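CCHC-type domain-containing protein (Trypanosoma brucei brucei, PDB 7C45) is an RNase D-type ribonuclease that trims guide RNA, probably as a 3'-5' exonuclease, and carries zinc-knuckle modules beside its metal-dependent exonuclease domain. Local coordinates at residues Phe73-Thr77 against Leu78-Val82; Pro173-Ile177 against Arg178-Asp182. All coordinates share one frame; numbering follows the deposited sequence.

Contact 1 of 2, residues Phe73-Thr77 against Leu78-Val82; sequences FDVLT and LTPDV
Val75 and Pro80 meet with their side chains crossing at about a right angle: CG1 of Val75 lies 3.8 Å from CG of Pro80. The torsion that sets CG1 of Val75 opposite its own backbone N (chi1 175°) turns this methyl to the proline ring. Leu78 is placed differently, its CB, CG and CD1 folding back over the carbonyl oxygen of Asp74, with Leu78 CG 3.2 Å from Asp74 O. Leu78 N gives Asp74 O a nearly straight bond of 2.9 Å. Thr79 N reaches Val75 O at 2.8 Å on a more bent path (132°).

Asp74 is the N-cap of the short helix 75-78. Asp74 OD1 takes Thr77 N at 2.9 Å, and Asp74 OD2 takes Thr77 OG1 at 2.7 Å, both donors standing above the carboxylate plane. Thr79, the first residue to leave helical angles, with positive phi, caps the next helix, its OG1 weakly accepting from Val82 N.

In this strand-to-helix junction of the RNase H-like exonuclease domain, two N-caps follow one another as strand 70-74 passes through helix 75-78 into helix 80-92. Asp74 OD2 also forms a salt bridge with Arg178 NE. Val75 packs on Ile57 and Val60 of strand 57-64 and on Phe83, and Phe73 lies against helix 22-33.

Contact 2 of 2, residues Pro173-Ile177 against Arg178-Asp182; sequences PVWDI and RPLPD
The guanidinium of Arg178 folds back onto the turn before it, and one nitrogen makes both polar links. Arg178 NH1 donates to Trp175 O at 2.9 Å (166°) and to Ile177 O at 2.8 Å (159°). Both oxygens lie close to the guanidinium plane, at its edge, whereas the nitrogen stands above each carbonyl plane, off the lone pairs. The bend at chi2 (-59°) curls the chain round the Ile177 carbonyl, bringing Arg178 CD within 3.2 Å of Ile177 O. With two acceptors in plane, rotation of the group is restricted. Within 178-182, Leu180 CD1 packs over the centre of one face of the Arg178 guanidinium, 3.7 Å above its plane. The gripped carbonyls belong to a type I beta turn running from Val174 to Ile177.

The remaining links are apolar. CD2 of Leu180 is shared, lying 3.9 Å from CG1 of Ile177 and 4.0 Å from CE3 of Trp175; the side chains of Leu180 and Trp175 cross at about a right angle. Farther out, CD1 of Ile177 touches CD of Pro181 at 3.5 Å.

The loop joins helix 161-168 to helix 182-202 beside the active site. Trp175 packs on both helices, on Leu59 of strand 57-64 and on an RNA phosphate, and its side chain is about 7 Å from a bound calcium ion of the site formed by Asp41, Glu43 and Asp191. Leu180 meets Leu59 and Leu185.

Contacts 1 and 2, both in the exonuclease domain, have centres 14 Å apart and touch through a salt bridge, Asp74 OD2 to Arg178 NE at 2.9 Å. The helix-capping carboxylate of 73-77 is therefore also a partner of the arginine that grips 173-177. Each contact is partly buried, mixing buried and exposed residues, and each packs against strand 57-64. Their chemistry differs: contact 1 relies on main-chain and capping bonds at a strand-to-helix junction, whereas contact 2, without regular structure, uses a side-chain donor to hold main-chain carbonyls. Contact 2 reaches the bound RNA; the nearest atom of contact 1 is about 11 Å from that nucleic acid.

Contact 1 of 2, residues Phe73-Thr77 against Leu78-Val82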
loop_
_atom_site.group_PDB
_atom_site.type_symbol
_atom_site.label_atom_id
_atom_site.label_comp_id
_atom_site.label_asym_id
_atom_site.label_seq_id
_atom_site.Cartn_x
_atom_site.Cartn_y
_atom_site.Cartn_z
ATOM N N PHE A 73 -10.707 -9.298 -9.298
ATOM C CA PHE A 73 -10.465 -10.107 -10.482
ATOM C C PHE A 73 -10.124 -11.516 -10.035
ATOM O O PHE A 73 -9.107 -11.728 -9.378
ATOM C CB PHE A 73 -9.335 -9.529 -11.320
ATOM C CG PHE A 73 -9.691 -8.249 -12.008
ATOM C CD1 PHE A 73 -10.431 -8.269 -13.178
ATOM C CD2 PHE A 73 -9.286 -7.031 -11.491
ATOM C CE1 PHE A 73 -10.762 -7.099 -13.823
ATOM C CE2 PHE A 73 -9.602 -5.844 -12.144
ATOM C CZ PHE A 73 -10.332 -5.884 -13.316
ATOM N N ASP A 74 -10.977 -12.479 -10.388
ATOM C CA ASP A 74 -10.717 -13.873 -10.037
ATOM C C ASP A 74 -9.809 -14.455 -11.120
ATOM O O ASP A 74 -10.247 -15.084 -12.087
ATOM C CB ASP A 74 -12.023 -14.641 -9.885
ATOM C CG ASP A 74 -11.808 -16.062 -9.404
ATOM O OD1 ASP A 74 -10.662 -16.528 -9.419
ATOM O OD2 ASP A 74 -12.791 -16.722 -9.032
ATOM N N VAL A 75 -8.504 -14.206 -10.959
ATOM C CA VAL A 75 -7.527 -14.691 -11.935
ATOM C C VAL A 75 -7.493 -16.223 -11.950
ATOM O O VAL A 75 -7.312 -16.836 -13.005
ATOM C CB VAL A 75 -6.145 -14.059 -11.622
ATOM C CG1 VAL A 75 -5.045 -14.620 -12.536
ATOM C CG2 VAL A 75 -6.212 -12.553 -11.771
ATOM N N LEU A 76 -7.667 -16.865 -10.796
ATOM C CA LEU A 76 -7.666 -18.332 -10.760
ATOM C C LEU A 76 -8.763 -18.891 -11.657
ATOM O O LEU A 76 -8.527 -19.810 -12.450
ATOM C CB LEU A 76 -7.840 -18.828 -9.325
ATOM C CG LEU A 76 -7.803 -20.328 -9.058
ATOM C CD1 LEU A 76 -6.417 -20.864 -9.384
ATOM C CD2 LEU A 76 -8.243 -20.645 -7.619
ATOM N N THR A 77 -9.949 -18.272 -11.615
ATOM C CA THR A 77 -11.055 -18.777 -12.422
ATOM C C THR A 77 -10.927 -18.333 -13.880
ATOM O O THR A 77 -11.089 -19.140 -14.788
ATOM C CB THR A 77 -12.383 -18.319 -11.820
ATOM O OG1 THR A 77 -12.551 -18.906 -10.520
ATOM C CG2 THR A 77 -13.527 -18.753 -12.713
ATOM N N LEU A 78 -10.633 -17.048 -14.119
ATOM C CA LEU A 78 -10.495 -16.542 -15.483
ATOM C C LEU A 78 -9.363 -17.229 -16.246
ATOM O O LEU A 78 -9.452 -17.407 -17.467
ATOM C CB LEU A 78 -10.230 -15.040 -15.448
ATOM C CG LEU A 78 -11.365 -14.154 -14.939
ATOM C CD1 LEU A 78 -10.836 -12.736 -14.721
ATOM C CD2 LEU A 78 -12.528 -14.154 -15.935
ATOM N N THR A 79 -8.280 -17.561 -15.541
ATOM C CA THR A 79 -6.919 -17.930 -15.930
ATOM C C THR A 79 -6.122 -16.679 -16.237
ATOM O O THR A 79 -6.665 -15.714 -16.789
ATOM C CB THR A 79 -6.809 -18.872 -17.143
ATOM O OG1 THR A 79 -7.200 -18.195 -18.345
ATOM C CG2 THR A 79 -7.607 -20.152 -16.917
ATOM N N PRO A 80 -4.830 -16.678 -15.892
ATOM C CA PRO A 80 -3.954 -15.584 -16.303
ATOM C C PRO A 80 -4.065 -15.219 -17.780
ATOM O O PRO A 80 -4.117 -14.032 -18.111
ATOM C CB PRO A 80 -2.571 -16.132 -15.926
ATOM C CG PRO A 80 -2.835 -16.911 -14.674
ATOM C CD PRO A 80 -4.173 -17.567 -14.910
ATOM N N ASP A 81 -4.097 -16.205 -18.673
ATOM C CA ASP A 81 -4.138 -15.891 -20.094
ATOM C C ASP A 81 -5.325 -15.005 -20.421
ATOM O O ASP A 81 -5.180 -14.011 -21.137
ATOM C CB ASP A 81 -4.178 -17.173 -20.932
ATOM C CG ASP A 81 -4.120 -16.899 -22.429
ATOM O OD1 ASP A 81 -3.211 -16.187 -22.884
ATOM O OD2 ASP A 81 -5.021 -17.355 -23.141
ATOM N N VAL A 82 -6.497 -15.329 -19.886
ATOM C CA VAL A 82 -7.676 -14.526 -20.197
ATOM C C VAL A 82 -7.569 -13.153 -19.537
ATOM O O VAL A 82 -7.794 -12.113 -20.173
ATOM C CB VAL A 82 -8.958 -15.264 -19.776
ATOM C CG1 VAL A 82 -10.167 -14.320 -19.865
ATOM C CG2 VAL A 82 -9.195 -16.469 -20.672
#

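Contact 2 of 2, residues Pro173-Ile177 against Arg178-Asp182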
loop_
_atom_site.group_PDB
_atom_site.type_symbol
_atom_site.label_atom_id
_atom_site.label_comp_id
_atom_site.label_asym_id
_atom_site.label_seq_id
_atom_site.Cartn_x
_atom_site.Cartn_y
_atom_site.Cartn_z
ATOM N N PRO A 173 -3.300 -23.083 1.384
ATOM C CA PRO A 173 -3.252 -21.957 0.429
ATOM C C PRO A 173 -4.154 -20.795 0.808
ATOM O O PRO A 173 -3.819 -19.638 0.519
ATOM C CB PRO A 173 -3.695 -22.604 -0.890
ATOM C CG PRO A 173 -3.388 -24.080 -0.715
ATOM C CD PRO A 173 -3.600 -24.367 0.732
ATOM N N VAL A 174 -5.287 -21.074 1.455
ATOM C CA VAL A 174 -6.283 -20.086 1.876
ATOM C C VAL A 174 -7.109 -19.632 0.678
ATOM O O VAL A 174 -8.321 -19.860 0.632
ATOM C CB VAL A 174 -5.659 -18.867 2.584
ATOM C CG1 VAL A 174 -6.742 -17.865 2.970
ATOM C CG2 VAL A 174 -4.863 -19.295 3.802
ATOM N N TRP A 175 -6.460 -18.996 -0.295
ATOM C CA TRP A 175 -7.131 -18.301 -1.387
ATOM C C TRP A 175 -7.442 -19.205 -2.569
ATOM O O TRP A 175 -7.821 -18.705 -3.639
ATOM C CB TRP A 175 -6.283 -17.103 -1.833
ATOM C CG TRP A 175 -6.219 -16.046 -0.775
ATOM C CD1 TRP A 175 -5.200 -15.828 0.106
ATOM C CD2 TRP A 175 -7.239 -15.098 -0.450
ATOM N NE1 TRP A 175 -5.506 -14.786 0.942
ATOM C CE2 TRP A 175 -6.762 -14.325 0.633
ATOM C CE3 TRP A 175 -8.509 -14.819 -0.975
ATOM C CZ2 TRP A 175 -7.502 -13.295 1.194
ATOM C CZ3 TRP A 175 -9.255 -13.808 -0.407
ATOM C CH2 TRP A 175 -8.745 -13.045 0.661
ATOM N N ASP A 176 -7.325 -20.512 -2.396
ATOM C CA ASP A 176 -7.648 -21.448 -3.461
ATOM C C ASP A 176 -9.121 -21.843 -3.501
ATOM O O ASP A 176 -9.582 -22.343 -4.532
ATOM C CB ASP A 176 -6.808 -22.723 -3.323
ATOM C CG ASP A 176 -7.002 -23.425 -1.976
ATOM O OD1 ASP A 176 -7.146 -22.757 -0.929
ATOM O OD2 ASP A 176 -6.976 -24.661 -1.985
ATOM N N ILE A 177 -9.858 -21.656 -2.410
ATOM C CA ILE A 177 -11.208 -22.193 -2.343
ATOM C C ILE A 177 -12.120 -21.392 -3.257
ATOM O O ILE A 177 -11.997 -20.166 -3.380
ATOM C CB ILE A 177 -11.742 -22.194 -0.901
ATOM C CG1 ILE A 177 -11.698 -20.789 -0.309
ATOM C CG2 ILE A 177 -10.977 -23.166 -0.026
ATOM C CD1 ILE A 177 -12.439 -20.685 1.006
ATOM N N ARG A 178 -13.028 -22.097 -3.925
ATOM C CA ARG A 178 -14.054 -21.458 -4.749
ATOM C C ARG A 178 -15.393 -22.143 -4.489
ATOM O O ARG A 178 -15.468 -23.361 -4.396
ATOM C CB ARG A 178 -13.711 -21.523 -6.237
ATOM C CG ARG A 178 -12.551 -20.641 -6.667
ATOM C CD ARG A 178 -12.828 -19.168 -6.353
ATOM N NE ARG A 178 -11.772 -18.300 -6.856
ATOM C CZ ARG A 178 -10.608 -18.099 -6.239
ATOM N NH1 ARG A 178 -10.350 -18.695 -5.088
ATOM N NH2 ARG A 178 -9.715 -17.286 -6.771
ATOM N N PRO A 179 -16.452 -21.363 -4.340
ATOM C CA PRO A 179 -16.484 -19.909 -4.304
ATOM C C PRO A 179 -15.799 -19.384 -3.058
ATOM O O PRO A 179 -15.767 -20.074 -2.049
ATOM C CB PRO A 179 -17.979 -19.587 -4.255
ATOM C CG PRO A 179 -18.578 -20.799 -3.599
ATOM C CD PRO A 179 -17.775 -21.952 -4.098
ATOM N N LEU A 180 -15.243 -18.176 -3.143
ATOM C CA LEU A 180 -14.704 -17.524 -1.958
ATOM C C LEU A 180 -15.856 -17.031 -1.087
ATOM O O LEU A 180 -16.762 -16.357 -1.590
ATOM C CB LEU A 180 -13.804 -16.368 -2.359
ATOM C CG LEU A 180 -12.439 -16.747 -2.972
ATOM C CD1 LEU A 180 -11.828 -15.570 -3.713
ATOM C CD2 LEU A 180 -11.483 -17.269 -1.899
ATOM N N PRO A 181 -15.861 -17.337 0.207
ATOM C CA PRO A 181 -16.914 -16.801 1.076
ATOM C C PRO A 181 -16.926 -15.280 1.055
ATOM O O PRO A 181 -15.913 -14.632 0.782
ATOM C CB PRO A 181 -16.541 -17.341 2.461
ATOM C CG PRO A 181 -15.720 -18.533 2.190
ATOM C CD PRO A 181 -14.932 -18.191 0.960
ATOM N N ASP A 182 -18.098 -14.715 1.339
ATOM C CA ASP A 182 -18.243 -13.263 1.333
ATOM C C ASP A 182 -17.168 -12.567 2.158
ATOM O O ASP A 182 -16.609 -11.550 1.729
ATOM C CB ASP A 182 -19.632 -12.880 1.847
ATOM C CG ASP A 182 -20.732 -13.439 0.993
ATOM O OD1 ASP A 182 -20.412 -13.927 -0.113
ATOM O OD2 ASP A 182 -21.905 -13.381 1.422
#